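Local atomic coordinates of putative kinase (Chloroflexus aurantiacus, PDB entry 2RHM), a protein that is a putative kinase of unknown function with the P-loop nucleoside triphosphate hydrolase fold, and probably binds a nucleotide. Residues T27-P32 with A177-V182; V42-L47 with R52-R57; E93-L98 with A102-I107; T19-A24 with I109-S114. All coordinates share one frame; numbering follows the deposited sequence.

Contact 1: residues T27-P32 with A177-V182; sequences TGLRLP and AIVQWV
The backbones of 27-32 and 177-182 come closest at Gly28 and Val179, whose CA atoms are 6.3 Å apart. This is helix-to-helix packing on one side of the parallel sheet of a P-loop NTPase fold. Segment 27-32 holds the last turn of helix 18-29, whose first residues belong to a probable Walker A motif. The chain leaves helical geometry at Arg30, which has a positive phi, and runs on toward strand 33-35. Segment 177-182 lies within the C-terminal helix 175-187.

Gly28 lets the backbones approach at this point. A CB in the standard position would lie 3.0 Å from Val179 CG2, which is a clash. Instead the carbonyl Gly28 O rests 4.1 Å from Val179 CG1.

No hydrogen bond joins the two segments. Leu29 has the largest share of the contact and makes both of its contacts between side chains. It lies alongside Val179, the two pointing opposite ways. Val179 CG1 stands opposite its backbone N (chi1 169°), which turns it to Leu29. Val182 sits one turn further along its helix. Leu29 and Val182 both also touch Ile8 of strand 6-12. Arg30 packs on Gln75 of the second subunit.

The two branches of Leu29 divide the valines between them. CD2 lies 3.9 Å from Val179 CG1. CD1 meets Val182 CG1 at 3.6 Å, Leu29 and Val182 crossing at about a right angle.

Contact 2: residues V42-L47 with R52-R57; sequences VMFDGL and REWSRR
Phe44 and Leu47 of helix 36-47 meet Trp54 and Ser55 in the first turn of helix 52-75. Only a four-residue link separates the helices. Their short segments run at 119° with the axes 11.4 Å apart, so side chains bridge the gap.

The aromatic contact comes first. The side chains of Phe44 and Trp54 run antiparallel past one another, and Phe44 CE1 lies 4.1 Å from Trp54 CD1. The indole atom is at the edge of the phenyl ring. Trp54 CG stands opposite its backbone N (chi1 178°), which extends the indole to Phe44 and Leu47. Ser55 meets the phenyl ring near its plane, with Ser55 OG 3.9 Å from Phe44 CZ. Within helix 52-75, Trp54 CZ3 lies over one face of the Arg57 guanidinium, 3.5 Å above its plane and offset toward its rim. At the subunit interface Trp54 packs on Trp54 of the second subunit.

Leu47 adds an aliphatic contact: its CB approaches the edge of the indole, 4.3 Å from Trp54 CZ2.

Polar bonds go to outside partners. Trp54 NE1 bonds Gly48 O in the link, which helps fix how the indole is turned. Ser55 OG bonds both His135 O and Lys40 NZ, so its approach to Phe44 is not its polar bond. With alanine in place of Phe44, a gap would probably open beside Ser55, and the pyrrole part of Trp54 would lose its phenyl neighbour.

Further along helix 52-75, Val58 also touches Phe44. In the chain both helices fall between strands 33-35 and 80-83, the stretch where nucleoside monophosphate kinases carry their substrate-binding helices; a like role here is unproven.

Contact 3: residues E93-L98 with A102-I107; sequences ERMQNL and APFTPI
Phe104 is the bump of this contact, and its hollow lies on helix 88-101 between Met95 and Leu98. The helix and strand 105-112 belong to a beta-alpha-beta crossover of the P-loop fold, and Phe104 lies just before the strand.

The far end of the ring enters the hollow. Met95 O sits at the ring edge in its plane, 3.7 Å from Phe104 CZ. Leu98 crosses the phenyl side chain at about a right angle, with Leu98 CG 4.0 Å from Phe104 CE2. Met95 is a selenomethionine. Its SE approaches obliquely from the same side of the ring as Leu98, 5.3 Å from the Phe104 ring centroid, a Met-aromatic contact. With Phe104 CG between its backbone N and carbonyl carbon (chi1 58°), the ring is directed at the helix.

A smaller bump lies at the helix end. Ala102 CB comes 4.2 Å from Leu98 CD1. Ala102 N gives a weak, bent hydrogen bond to Leu98 O, 2.8 Å long with an N-H...O angle of 130°.

Strand 6-12 lines the hollow, its Leu7 touching Met95, Leu98 and Phe104. Helix 52-75 flanks helix 88-101, with Tyr67 against Met95 and Ala71 against Leu98.

Contact 4: residues T19-A24 with I109-S114; sequences TTLSQA and IRCVAS
Leu21 meets Ile109 and Cys111 without any flat group between them; the touching surfaces are branched aliphatic chains and one sulfur. The one guanidinium in the two segments, that of Arg110, belongs to the opposite side of the strand. There Arg110 NE bonds Thr164 OG1 and Arg110 NH1 bonds Ile153 O.

The contact sets helix 18-29, whose first residues Lys18 and Thr19 belong to a probable Walker A motif, against strand 105-112 of the central sheet. The backbones stay well apart, with Leu21 CA and Cys111 CA 8.5 Å from each other. Leu21 fills the space between them. Its CG stands opposite the backbone N (chi1 -173°), which sends the fork down to the strand.

The two methyls take different partners. Leu21 CD1 lies 4.0 Å from Cys111 SG. Leu21 CD2 lies 4.0 Å from Ile109 CD1. Ile109 CG2 faces the fork, 4.1 Å from both Leu21 CD1 and Leu21 CD2. Replacing Leu21 with a serine would probably leave Cys111 SG and the Ile109 methyls without their apolar cover and open a gap under the helix.

Beyond its two segments, Leu21 also reaches Val10 of strand 6-12 and Val165 of strand 162-166, which flank strand 105-112. Helix 175-187 lies beside helix 18-29, with Met175 and Ile178 touching Leu21 and Val182 touching Ile109.

How the contacts relate
Contacts 1 and 4 share helix 18-29 and form one continuous core on the same side of the sheet. Their centres are about 12 Å apart, and Val182 CG2 of contact 1 meets Ile109 CD1 of contact 4 at 3.6 Å. Contact 3 uses the start of strand 105-112 but packs a helix on the other side of the sheet. It still touches contact 1, through Ile107 and Trp181. Contact 2 stands apart, its centre about 30 Å from that of contact 1, though both reach the second subunit. The bound benzoic acid, in a pocket including Pro14, Ala15 and Arg125, lies about 9 Å from the Ser55 side chain and about 10 Å from that of Cys111.

Contact 1: residues T27-P32 with A177-V182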
loop_
_atom_site.group_PDB
_atom_site.type_symbol
_atom_site.label_atom_id
_atom_site.label_comp_id
_atom_site.label_asym_id
_atom_site.label_seq_id
_atom_site.Cartn_x
_atom_site.Cartn_y
_atom_site.Cartn_z
ATOM N N THR B 27 -2.177 3.991 -15.947
ATOM C CA THR B 27 -2.065 5.269 -16.667
ATOM C C THR B 27 -3.318 5.573 -17.483
ATOM O O THR B 27 -3.787 6.717 -17.520
ATOM C CB THR B 27 -0.830 5.241 -17.611
ATOM O OG1 THR B 27 0.344 4.994 -16.838
ATOM C CG2 THR B 27 -0.673 6.526 -18.337
ATOM N N GLY B 28 -3.860 4.547 -18.125
ATOM C CA GLY B 28 -5.041 4.681 -18.973
ATOM C C GLY B 28 -6.359 4.898 -18.253
ATOM O O GLY B 28 -7.261 5.543 -18.799
ATOM N N LEU B 29 -6.476 4.369 -17.040
ATOM C CA LEU B 29 -7.698 4.493 -16.234
ATOM C C LEU B 29 -7.522 5.454 -15.045
ATOM O O LEU B 29 -8.487 5.712 -14.318
ATOM C CB LEU B 29 -8.109 3.125 -15.693
ATOM C CG LEU B 29 -8.299 1.964 -16.681
ATOM C CD1 LEU B 29 -8.397 0.650 -15.931
ATOM C CD2 LEU B 29 -9.507 2.181 -17.560
ATOM N N ARG B 30 -6.307 5.974 -14.861
ATOM C CA ARG B 30 -5.968 6.835 -13.734
ATOM C C ARG B 30 -6.370 6.182 -12.405
ATOM O O ARG B 30 -7.085 6.765 -11.589
ATOM C CB ARG B 30 -6.610 8.218 -13.889
ATOM C CG ARG B 30 -6.228 8.913 -15.187
ATOM C CD ARG B 30 -6.911 10.263 -15.333
ATOM N NE ARG B 30 -6.515 11.152 -14.250
ATOM C CZ ARG B 30 -5.366 11.825 -14.204
ATOM N NH1 ARG B 30 -4.472 11.731 -15.188
ATOM N NH2 ARG B 30 -5.103 12.595 -13.159
ATOM N N LEU B 31 -5.876 4.974 -12.192
ATOM C CA LEU B 31 -6.180 4.211 -10.973
ATOM C C LEU B 31 -4.909 3.818 -10.234
ATOM O O LEU B 31 -3.826 3.712 -10.838
ATOM C CB LEU B 31 -7.001 2.950 -11.302
ATOM C CG LEU B 31 -8.398 3.146 -11.904
ATOM C CD1 LEU B 31 -8.984 1.796 -12.258
ATOM C CD2 LEU B 31 -9.304 3.899 -10.947
ATOM N N PRO B 32 -5.027 3.619 -8.907
ATOM C CA PRO B 32 -3.897 3.142 -8.122
ATOM C C PRO B 32 -3.534 1.723 -8.529
ATOM O O PRO B 32 -4.409 0.931 -8.931
ATOM C CB PRO B 32 -4.410 3.161 -6.671
ATOM C CG PRO B 32 -5.685 3.897 -6.704
ATOM C CD PRO B 32 -6.230 3.799 -8.080
ATOM N N ALA B 177 -6.777 -0.826 -26.830
ATOM C CA ALA B 177 -7.926 -1.714 -26.956
ATOM C C ALA B 177 -8.172 -2.426 -25.632
ATOM O O ALA B 177 -9.319 -2.575 -25.190
ATOM C CB ALA B 177 -7.710 -2.721 -28.096
ATOM N N ILE B 178 -7.091 -2.836 -24.971
ATOM C CA ILE B 178 -7.189 -3.518 -23.686
ATOM C C ILE B 178 -7.716 -2.550 -22.626
ATOM O O ILE B 178 -8.635 -2.879 -21.892
ATOM C CB ILE B 178 -5.841 -4.133 -23.278
ATOM C CG1 ILE B 178 -5.417 -5.193 -24.316
ATOM C CG2 ILE B 178 -5.948 -4.742 -21.894
ATOM C CD1 ILE B 178 -3.947 -5.564 -24.257
ATOM N N VAL B 179 -7.193 -1.328 -22.590
ATOM C CA VAL B 179 -7.721 -0.316 -21.682
ATOM C C VAL B 179 -9.212 -0.077 -21.939
ATOM O O VAL B 179 -9.993 -0.028 -20.992
ATOM C CB VAL B 179 -6.963 1.019 -21.793
ATOM C CG1 VAL B 179 -7.705 2.132 -21.032
ATOM C CG2 VAL B 179 -5.536 0.868 -21.276
ATOM N N GLN B 180 -9.607 0.054 -23.209
ATOM C CA GLN B 180 -11.032 0.263 -23.550
ATOM C C GLN B 180 -11.935 -0.895 -23.120
ATOM O O GLN B 180 -13.074 -0.666 -22.694
ATOM C CB GLN B 180 -11.228 0.541 -25.046
ATOM C CG GLN B 180 -10.647 1.864 -25.495
ATOM C CD GLN B 180 -11.010 2.986 -24.557
ATOM O OE1 GLN B 180 -12.183 3.178 -24.227
ATOM N NE2 GLN B 180 -10.000 3.724 -24.097
ATOM N N TRP B 181 -11.444 -2.120 -23.274
ATOM C CA TRP B 181 -12.155 -3.301 -22.787
ATOM C C TRP B 181 -12.491 -3.165 -21.301
ATOM O O TRP B 181 -13.644 -3.358 -20.899
ATOM C CB TRP B 181 -11.341 -4.561 -23.059
ATOM C CG TRP B 181 -12.069 -5.836 -22.674
ATOM C CD1 TRP B 181 -12.906 -6.576 -23.450
ATOM C CD2 TRP B 181 -12.010 -6.494 -21.407
ATOM N NE1 TRP B 181 -13.360 -7.659 -22.746
ATOM C CE2 TRP B 181 -12.834 -7.633 -21.485
ATOM C CE3 TRP B 181 -11.336 -6.233 -20.212
ATOM C CZ2 TRP B 181 -13.004 -8.509 -20.404
ATOM C CZ3 TRP B 181 -11.500 -7.100 -19.151
ATOM C CH2 TRP B 181 -12.327 -8.223 -19.255
ATOM N N VAL B 182 -11.494 -2.802 -20.496
ATOM C CA VAL B 182 -11.713 -2.542 -19.069
ATOM C C VAL B 182 -12.685 -1.368 -18.856
ATOM O O VAL B 182 -13.602 -1.469 -18.051
ATOM C CB VAL B 182 -10.377 -2.265 -18.299
ATOM C CG1 VAL B 182 -10.660 -1.961 -16.839
ATOM C CG2 VAL B 182 -9.445 -3.440 -18.392
#

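Contact 2: residues V42-L47 with R52-R57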
loop_
_atom_site.group_PDB
_atom_site.type_symbol
_atom_site.label_atom_id
_atom_site.label_comp_id
_atom_site.label_asym_id
_atom_site.label_seq_id
_atom_site.Cartn_x
_atom_site.Cartn_y
_atom_site.Cartn_z
ATOM N N VAL B 42 10.441 -2.853 -2.496
ATOM C CA VAL B 42 10.492 -1.889 -1.402
ATOM C C VAL B 42 11.036 -2.615 -0.158
ATOM O O VAL B 42 11.902 -2.101 0.537
ATOM C CB VAL B 42 9.109 -1.272 -1.106
ATOM C CG1 VAL B 42 9.165 -0.420 0.131
ATOM C CG2 VAL B 42 8.624 -0.442 -2.300
HETATM N N MSE B 43 10.555 -3.829 0.103
HETATM C CA MSE B 43 11.052 -4.581 1.239
HETATM C C MSE B 43 12.510 -5.007 1.124
HETATM O O MSE B 43 13.225 -4.972 2.120
HETATM C CB MSE B 43 10.154 -5.770 1.550
HETATM C CG MSE B 43 8.932 -5.312 2.294
HETATM SE SE MSE B 43 7.798 -6.798 2.866
HETATM C CE MSE B 43 7.220 -6.951 1.570
ATOM N N PHE B 44 12.951 -5.419 -0.061
ATOM C CA PHE B 44 14.352 -5.808 -0.230
ATOM C C PHE B 44 15.249 -4.591 0.015
ATOM O O PHE B 44 16.318 -4.695 0.622
ATOM C CB PHE B 44 14.614 -6.336 -1.643
ATOM C CG PHE B 44 14.001 -7.680 -1.960
ATOM C CD1 PHE B 44 13.998 -8.724 -1.053
ATOM C CD2 PHE B 44 13.483 -7.917 -3.229
ATOM C CE1 PHE B 44 13.463 -9.957 -1.396
ATOM C CE2 PHE B 44 12.947 -9.144 -3.566
ATOM C CZ PHE B 44 12.932 -10.162 -2.663
ATOM N N ASP B 45 14.818 -3.430 -0.463
ATOM C CA ASP B 45 15.590 -2.194 -0.236
ATOM C C ASP B 45 15.655 -1.777 1.242
ATOM O O ASP B 45 16.687 -1.315 1.713
ATOM C CB ASP B 45 15.057 -1.057 -1.110
ATOM C CG ASP B 45 15.324 -1.279 -2.601
ATOM O OD1 ASP B 45 16.096 -2.188 -2.993
ATOM O OD2 ASP B 45 14.754 -0.532 -3.403
ATOM N N GLY B 46 14.571 -1.959 1.980
ATOM C CA GLY B 46 14.547 -1.592 3.384
ATOM C C GLY B 46 15.128 -2.616 4.345
ATOM O O GLY B 46 15.663 -2.238 5.385
ATOM N N LEU B 47 15.018 -3.903 4.018
ATOM C CA LEU B 47 15.462 -4.985 4.915
ATOM C C LEU B 47 16.616 -5.830 4.396
ATOM O O LEU B 47 17.172 -6.639 5.137
ATOM C CB LEU B 47 14.307 -5.933 5.169
ATOM C CG LEU B 47 13.011 -5.306 5.672
ATOM C CD1 LEU B 47 11.917 -6.321 5.532
ATOM C CD2 LEU B 47 13.159 -4.789 7.095
ATOM N N ARG B 52 16.723 -17.440 -2.118
ATOM C CA ARG B 52 15.388 -17.711 -2.604
ATOM C C ARG B 52 14.357 -17.857 -1.471
ATOM O O ARG B 52 13.218 -17.437 -1.631
ATOM C CB ARG B 52 15.398 -18.964 -3.488
ATOM C CG ARG B 52 14.114 -19.170 -4.278
ATOM N N GLU B 53 14.753 -18.456 -0.347
ATOM C CA GLU B 53 13.847 -18.639 0.806
ATOM C C GLU B 53 13.426 -17.283 1.374
ATOM O O GLU B 53 12.264 -17.085 1.716
ATOM C CB GLU B 53 14.497 -19.515 1.896
ATOM C CG GLU B 53 13.641 -19.711 3.174
ATOM C CD GLU B 53 14.280 -20.673 4.184
ATOM O OE1 GLU B 53 14.172 -21.910 3.997
ATOM O OE2 GLU B 53 14.889 -20.188 5.173
ATOM N N TRP B 54 14.356 -16.337 1.429
ATOM C CA TRP B 54 14.048 -14.991 1.908
ATOM C C TRP B 54 13.099 -14.293 0.920
ATOM O O TRP B 54 12.134 -13.631 1.318
ATOM C CB TRP B 54 15.331 -14.187 2.107
ATOM C CG TRP B 54 15.080 -12.806 2.555
ATOM C CD1 TRP B 54 15.280 -11.666 1.836
ATOM C CD2 TRP B 54 14.540 -12.397 3.814
ATOM N NE1 TRP B 54 14.928 -10.570 2.581
ATOM C CE2 TRP B 54 14.476 -10.987 3.799
ATOM C CE3 TRP B 54 14.135 -13.081 4.964
ATOM C CZ2 TRP B 54 13.996 -10.247 4.879
ATOM C CZ3 TRP B 54 13.671 -12.350 6.040
ATOM C CH2 TRP B 54 13.584 -10.947 5.979
ATOM N N SER B 55 13.374 -14.473 -0.371
ATOM C CA SER B 55 12.511 -13.938 -1.433
ATOM C C SER B 55 11.078 -14.457 -1.289
ATOM O O SER B 55 10.120 -13.704 -1.441
ATOM C CB SER B 55 13.093 -14.281 -2.803
ATOM O OG SER B 55 12.252 -13.850 -3.863
ATOM N N ARG B 56 10.939 -15.748 -0.981
ATOM C CA ARG B 56 9.633 -16.357 -0.792
ATOM C C ARG B 56 8.917 -15.786 0.409
ATOM O O ARG B 56 7.703 -15.554 0.356
ATOM C CB ARG B 56 9.749 -17.877 -0.642
ATOM C CG ARG B 56 10.155 -18.577 -1.901
ATOM C CD ARG B 56 10.274 -20.076 -1.680
ATOM N N ARG B 57 9.652 -15.577 1.493
ATOM C CA ARG B 57 9.054 -15.026 2.716
ATOM C C ARG B 57 8.658 -13.573 2.489
ATOM O O ARG B 57 7.608 -13.136 2.925
ATOM C CB ARG B 57 10.018 -15.105 3.891
ATOM C CG ARG B 57 10.399 -16.520 4.334
ATOM C CD ARG B 57 11.600 -16.498 5.218
ATOM N NE ARG B 57 11.338 -15.779 6.452
ATOM C CZ ARG B 57 12.267 -15.470 7.352
ATOM N NH1 ARG B 57 13.544 -15.795 7.166
ATOM N NH2 ARG B 57 11.916 -14.801 8.434
#

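Contact 3: residues E93-L98 with A102-I107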
loop_
_atom_site.group_PDB
_atom_site.type_symbol
_atom_site.label_atom_id
_atom_site.label_comp_id
_atom_site.label_asym_id
_atom_site.label_seq_id
_atom_site.Cartn_x
_atom_site.Cartn_y
_atom_site.Cartn_z
ATOM N N GLU B 93 -9.574 -17.595 -1.651
ATOM C CA GLU B 93 -10.134 -17.308 -0.332
ATOM C C GLU B 93 -9.662 -15.934 0.160
ATOM O O GLU B 93 -10.403 -15.238 0.869
ATOM C CB GLU B 93 -9.791 -18.389 0.674
ATOM C CG GLU B 93 -10.475 -18.161 2.033
ATOM C CD GLU B 93 -10.339 -19.338 2.970
ATOM O OE1 GLU B 93 -9.849 -20.394 2.533
ATOM O OE2 GLU B 93 -10.733 -19.206 4.151
ATOM N N ARG B 94 -8.457 -15.517 -0.204
ATOM C CA ARG B 94 -8.053 -14.163 0.187
ATOM C C ARG B 94 -8.944 -13.107 -0.460
ATOM O O ARG B 94 -9.265 -12.109 0.183
ATOM C CB ARG B 94 -6.590 -13.860 -0.112
ATOM C CG ARG B 94 -5.578 -14.645 0.727
ATOM C CD ARG B 94 -4.211 -14.494 0.096
ATOM N NE ARG B 94 -3.243 -15.422 0.663
ATOM C CZ ARG B 94 -2.211 -15.938 0.004
ATOM N NH1 ARG B 94 -2.029 -15.707 -1.290
ATOM N NH2 ARG B 94 -1.399 -16.776 0.635
HETATM N N MSE B 95 -9.330 -13.323 -1.716
HETATM C CA MSE B 95 -10.226 -12.400 -2.411
HETATM C C MSE B 95 -11.618 -12.429 -1.795
HETATM O O MSE B 95 -12.270 -11.405 -1.663
HETATM C CB MSE B 95 -10.285 -12.717 -3.895
HETATM C CG MSE B 95 -9.006 -12.422 -4.607
HETATM SE SE MSE B 95 -8.852 -10.545 -5.037
HETATM C CE MSE B 95 -6.996 -10.638 -5.719
ATOM N N GLN B 96 -12.080 -13.602 -1.399
ATOM C CA GLN B 96 -13.353 -13.689 -0.694
ATOM C C GLN B 96 -13.341 -12.931 0.619
ATOM O O GLN B 96 -14.289 -12.224 0.947
ATOM C CB GLN B 96 -13.709 -15.151 -0.463
ATOM C CG GLN B 96 -14.219 -15.776 -1.732
ATOM C CD GLN B 96 -14.184 -17.289 -1.722
ATOM O OE1 GLN B 96 -13.910 -17.915 -0.698
ATOM N NE2 GLN B 96 -14.430 -17.878 -2.882
ATOM N N ASN B 97 -12.267 -13.091 1.369
ATOM C CA ASN B 97 -12.095 -12.399 2.638
ATOM C C ASN B 97 -12.014 -10.890 2.449
ATOM O O ASN B 97 -12.575 -10.137 3.238
ATOM C CB ASN B 97 -10.872 -12.943 3.366
ATOM C CG ASN B 97 -11.092 -14.358 3.879
ATOM O OD1 ASN B 97 -12.221 -14.823 3.954
ATOM N ND2 ASN B 97 -10.008 -15.049 4.214
ATOM N N LEU B 98 -11.327 -10.455 1.396
ATOM C CA LEU B 98 -11.276 -9.047 1.042
ATOM C C LEU B 98 -12.672 -8.513 0.752
ATOM O O LEU B 98 -13.061 -7.468 1.297
ATOM C CB LEU B 98 -10.382 -8.824 -0.187
ATOM C CG LEU B 98 -10.244 -7.366 -0.666
ATOM C CD1 LEU B 98 -9.649 -6.434 0.401
ATOM C CD2 LEU B 98 -9.404 -7.301 -1.903
ATOM N N ALA B 102 -14.541 -5.288 2.202
ATOM C CA ALA B 102 -14.373 -4.214 1.244
ATOM C C ALA B 102 -14.933 -4.672 -0.094
ATOM O O ALA B 102 -14.171 -5.088 -0.969
ATOM C CB ALA B 102 -12.890 -3.918 1.135
ATOM N N PRO B 103 -16.273 -4.638 -0.239
ATOM C CA PRO B 103 -16.930 -5.093 -1.456
ATOM C C PRO B 103 -16.413 -4.443 -2.739
ATOM O O PRO B 103 -16.136 -3.251 -2.781
ATOM C CB PRO B 103 -18.410 -4.765 -1.215
ATOM C CG PRO B 103 -18.455 -3.926 -0.029
ATOM C CD PRO B 103 -17.254 -4.220 0.774
ATOM N N PHE B 104 -16.288 -5.257 -3.776
ATOM C CA PHE B 104 -15.758 -4.833 -5.050
ATOM C C PHE B 104 -16.425 -5.645 -6.129
ATOM O O PHE B 104 -16.983 -6.708 -5.868
ATOM C CB PHE B 104 -14.235 -5.042 -5.131
ATOM C CG PHE B 104 -13.794 -6.486 -4.904
ATOM C CD1 PHE B 104 -13.819 -7.400 -5.941
ATOM C CD2 PHE B 104 -13.326 -6.908 -3.670
ATOM C CE1 PHE B 104 -13.459 -8.732 -5.722
ATOM C CE2 PHE B 104 -12.959 -8.225 -3.454
ATOM C CZ PHE B 104 -13.002 -9.129 -4.473
ATOM N N THR B 105 -16.347 -5.121 -7.338
ATOM C CA THR B 105 -16.777 -5.795 -8.542
ATOM C C THR B 105 -15.525 -6.168 -9.323
ATOM O O THR B 105 -14.797 -5.275 -9.771
ATOM C CB THR B 105 -17.633 -4.855 -9.406
ATOM O OG1 THR B 105 -18.801 -4.464 -8.677
ATOM C CG2 THR B 105 -18.065 -5.553 -10.657
ATOM N N PRO B 106 -15.258 -7.482 -9.502
ATOM C CA PRO B 106 -14.022 -7.915 -10.161
ATOM C C PRO B 106 -14.014 -7.837 -11.681
ATOM O O PRO B 106 -15.030 -8.121 -12.340
ATOM C CB PRO B 106 -13.895 -9.374 -9.729
ATOM C CG PRO B 106 -15.313 -9.829 -9.642
ATOM C CD PRO B 106 -16.097 -8.635 -9.111
ATOM N N ILE B 107 -12.861 -7.440 -12.216
ATOM C CA ILE B 107 -12.582 -7.462 -13.644
ATOM C C ILE B 107 -11.196 -8.092 -13.722
ATOM O O ILE B 107 -10.298 -7.654 -13.021
ATOM C CB ILE B 107 -12.543 -6.064 -14.251
ATOM C CG1 ILE B 107 -13.908 -5.368 -14.083
ATOM C CG2 ILE B 107 -12.163 -6.161 -15.749
ATOM C CD1 ILE B 107 -13.888 -3.899 -14.474
#

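Contact 4: residues T19-A24 with I109-S114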
loop_
_atom_site.group_PDB
_atom_site.type_symbol
_atom_site.label_atom_id
_atom_site.label_comp_id
_atom_site.label_asym_id
_atom_site.label_seq_id
_atom_site.Cartn_x
_atom_site.Cartn_y
_atom_site.Cartn_z
ATOM N N THR B 19 3.243 -6.932 -15.883
ATOM C CA THR B 19 3.765 -5.699 -15.311
ATOM C C THR B 19 3.469 -4.524 -16.242
ATOM O O THR B 19 2.843 -3.529 -15.856
ATOM C CB THR B 19 5.278 -5.775 -15.071
ATOM O OG1 THR B 19 5.561 -6.908 -14.258
ATOM C CG2 THR B 19 5.744 -4.532 -14.405
ATOM N N THR B 20 3.875 -4.649 -17.495
ATOM C CA THR B 20 3.670 -3.561 -18.455
ATOM C C THR B 20 2.199 -3.232 -18.649
ATOM O O THR B 20 1.815 -2.063 -18.668
ATOM C CB THR B 20 4.285 -3.934 -19.810
ATOM O OG1 THR B 20 5.703 -4.017 -19.643
ATOM C CG2 THR B 20 3.963 -2.872 -20.877
ATOM N N LEU B 21 1.400 -4.277 -18.796
ATOM C CA LEU B 21 -0.024 -4.150 -18.992
ATOM C C LEU B 21 -0.729 -3.484 -17.811
ATOM O O LEU B 21 -1.539 -2.575 -17.993
ATOM C CB LEU B 21 -0.630 -5.510 -19.307
ATOM C CG LEU B 21 -2.109 -5.491 -19.700
ATOM C CD1 LEU B 21 -2.439 -6.649 -20.627
ATOM C CD2 LEU B 21 -3.074 -5.469 -18.496
ATOM N N SER B 22 -0.394 -3.903 -16.594
ATOM C CA SER B 22 -1.012 -3.298 -15.422
ATOM C C SER B 22 -0.629 -1.811 -15.305
ATOM O O SER B 22 -1.455 -0.964 -14.948
ATOM C CB SER B 22 -0.633 -4.072 -14.165
ATOM O OG SER B 22 0.738 -3.935 -13.896
ATOM N N GLN B 23 0.607 -1.480 -15.657
ATOM C CA GLN B 23 1.054 -0.087 -15.624
ATOM C C GLN B 23 0.321 0.775 -16.674
ATOM O O GLN B 23 -0.048 1.936 -16.413
ATOM C CB GLN B 23 2.575 -0.029 -15.770
ATOM C CG GLN B 23 3.322 -0.600 -14.537
ATOM C CD GLN B 23 4.847 -0.672 -14.708
ATOM O OE1 GLN B 23 5.379 -0.549 -15.817
ATOM N NE2 GLN B 23 5.549 -0.891 -13.598
ATOM N N ALA B 24 0.119 0.209 -17.860
ATOM C CA ALA B 24 -0.662 0.847 -18.915
ATOM C C ALA B 24 -2.121 1.070 -18.498
ATOM O O ALA B 24 -2.733 2.069 -18.882
ATOM C CB ALA B 24 -0.628 -0.004 -20.193
ATOM N N ILE B 109 -7.830 -9.642 -15.951
ATOM C CA ILE B 109 -7.006 -9.776 -17.160
ATOM C C ILE B 109 -5.884 -10.769 -16.875
ATOM O O ILE B 109 -5.117 -10.618 -15.903
ATOM C CB ILE B 109 -6.412 -8.443 -17.625
ATOM C CG1 ILE B 109 -7.516 -7.420 -17.838
ATOM C CG2 ILE B 109 -5.627 -8.639 -18.923
ATOM C CD1 ILE B 109 -7.035 -6.107 -18.239
ATOM N N ARG B 110 -5.828 -11.811 -17.697
ATOM C CA ARG B 110 -4.823 -12.839 -17.569
ATOM C C ARG B 110 -3.857 -12.726 -18.738
ATOM O O ARG B 110 -4.265 -12.720 -19.891
ATOM C CB ARG B 110 -5.427 -14.239 -17.543
ATOM C CG ARG B 110 -4.337 -15.290 -17.607
ATOM C CD ARG B 110 -4.855 -16.678 -17.654
ATOM N NE ARG B 110 -5.681 -16.942 -18.828
ATOM C CZ ARG B 110 -6.030 -18.160 -19.215
ATOM N NH1 ARG B 110 -5.608 -19.214 -18.542
ATOM N NH2 ARG B 110 -6.788 -18.332 -20.292
ATOM N N CYS B 111 -2.572 -12.601 -18.427
ATOM C CA CYS B 111 -1.557 -12.541 -19.458
ATOM C C CYS B 111 -0.947 -13.905 -19.649
ATOM O O CYS B 111 -0.756 -14.622 -18.684
ATOM C CB CYS B 111 -0.464 -11.559 -19.061
ATOM S SG CYS B 111 -1.081 -9.901 -18.839
ATOM N N VAL B 112 -0.642 -14.248 -20.898
ATOM C CA VAL B 112 -0.049 -15.529 -21.230
ATOM C C VAL B 112 0.988 -15.300 -22.341
ATOM O O VAL B 112 0.974 -14.272 -23.003
ATOM C CB VAL B 112 -1.128 -16.554 -21.702
ATOM C CG1 VAL B 112 -2.175 -16.818 -20.601
ATOM C CG2 VAL B 112 -1.804 -16.088 -22.985
ATOM N N ALA B 113 1.916 -16.234 -22.496
ATOM C CA ALA B 113 2.859 -16.205 -23.620
ATOM C C ALA B 113 3.510 -17.555 -23.777
ATOM O O ALA B 113 3.479 -18.383 -22.865
ATOM C CB ALA B 113 3.902 -15.151 -23.435
ATOM N N SER B 114 4.143 -17.754 -24.930
ATOM C CA SER B 114 4.761 -19.037 -25.239
ATOM C C SER B 114 5.946 -19.272 -24.327
ATOM O O SER B 114 6.596 -18.319 -23.871
ATOM C CB SER B 114 5.177 -19.118 -26.720
ATOM O OG SER B 114 6.296 -18.295 -27.004
#